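Local coordinates for protein immunomodulatory active chitinase (Trichuris suis, PDB 6G9C) that probably binds and hydrolyses chitin as a family 18 glycosyl hydrolase and shows immunomodulatory activity in inflammatory lung disease, at residues Ser378-Thr381 / Glu382-Gly385. Numbering follows the deposited sequence.
Sequences SFCT and EHNG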
# COMPACT_ATOMS: atom_id res chain seq x y z
N SER A 378 -6.90 5.53 -27.87
CA SER A 378 -6.15 5.65 -29.12
C SER A 378 -6.81 4.97 -30.31
O SER A 378 -6.37 5.19 -31.45
CB SER A 378 -4.74 5.07 -28.95
OG SER A 378 -4.80 3.65 -28.84
N PHE A 379 -7.84 4.15 -30.09
CA PHE A 379 -8.48 3.42 -31.17
C PHE A 379 -9.78 4.03 -31.65
O PHE A 379 -10.11 3.89 -32.83
CB PHE A 379 -8.75 1.97 -30.74
CG PHE A 379 -7.52 1.11 -30.68
CD1 PHE A 379 -7.05 0.47 -31.82
CD2 PHE A 379 -6.85 0.92 -29.47
CE1 PHE A 379 -5.92 -0.34 -31.77
CE2 PHE A 379 -5.72 0.10 -29.41
CZ PHE A 379 -5.25 -0.52 -30.56
N CYS A 380 -10.56 4.67 -30.78
CA CYS A 380 -11.87 5.19 -31.15
C CYS A 380 -11.81 6.70 -31.41
O CYS A 380 -11.07 7.44 -30.76
CB CYS A 380 -12.90 4.91 -30.06
SG CYS A 380 -12.95 3.19 -29.45
N THR A 381 -12.62 7.16 -32.37
CA THR A 381 -12.67 8.59 -32.68
C THR A 381 -13.92 9.28 -32.16
O THR A 381 -13.87 10.49 -31.90
CB THR A 381 -12.57 8.82 -34.19
OG1 THR A 381 -13.82 8.49 -34.81
CG2 THR A 381 -11.46 7.97 -34.79
N GLU A 382 -15.03 8.57 -31.98
CA GLU A 382 -16.28 9.23 -31.64
C GLU A 382 -16.30 9.79 -30.22
O GLU A 382 -17.22 10.56 -29.90
CB GLU A 382 -17.47 8.27 -31.84
CG GLU A 382 -17.93 7.57 -30.57
CD GLU A 382 -18.96 6.48 -30.83
OE1 GLU A 382 -18.83 5.79 -31.86
OE2 GLU A 382 -19.88 6.29 -30.01
N HIS A 383 -15.33 9.44 -29.37
CA HIS A 383 -15.27 9.95 -28.00
C HIS A 383 -14.22 11.05 -27.81
O HIS A 383 -14.02 11.49 -26.67
CB HIS A 383 -14.99 8.80 -27.02
CG HIS A 383 -15.62 7.49 -27.40
ND1 HIS A 383 -16.97 7.25 -27.30
CD2 HIS A 383 -15.07 6.34 -27.86
CE1 HIS A 383 -17.23 6.02 -27.69
NE2 HIS A 383 -16.10 5.45 -28.04
N ASN A 384 -13.55 11.48 -28.88
CA ASN A 384 -12.54 12.55 -28.81
C ASN A 384 -11.37 12.18 -27.90
O ASN A 384 -10.88 13.01 -27.13
CB ASN A 384 -13.16 13.88 -28.39
CG ASN A 384 -14.44 14.20 -29.13
OD1 ASN A 384 -14.41 14.62 -30.29
ND2 ASN A 384 -15.57 14.02 -28.46
N GLY A 385 -10.90 10.94 -28.00
CA GLY A 385 -9.73 10.53 -27.26
C GLY A 385 -9.97 10.20 -25.81
O GLY A 385 -9.00 10.04 -25.06
O HOH W 1 -12.51 8.62 -28.92
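The imidazole of His383 receives Cys380 at its edge and Glu382 over one face. Cys380 CB lies near the ring plane, 3.4 Å from His383 CD2, and the sulfur follows along the same rim, with Cys380 SG 5.0 Å from the ring centroid. On the face sits Glu382 CG, 3.3 Å above the plane and displaced toward the rim, a methylene suited to a flat ring. With CG anti to the carbonyl carbon of His383 (chi1 -35°), the ring is directed back to Cys380, and NE2 is hydrogen-bonded to Tyr311 OH.

The backbone of Thr381-Asn384 forms a type I beta turn, closed by Asn384 N to Thr381 O at 3.2 Å; the bond is nearly straight (167°), though the donor stands well above the carbonyl plane. A water donates to Cys380 O at 2.6 Å and accepts from Gly385 N, and weakly from His383 N. Asn384 and Gly385 both adopt positive phi, which asparagine tolerates better than most residues and glycine accepts freely.

Cys380 forms a disulfide with Cys315. This surface loop, between strand 364-368 and helix 392-398 of the TIM-barrel chain, is thus tied to helix 311-319 twice, covalently through cysteine and by hydrogen bonding through histidine.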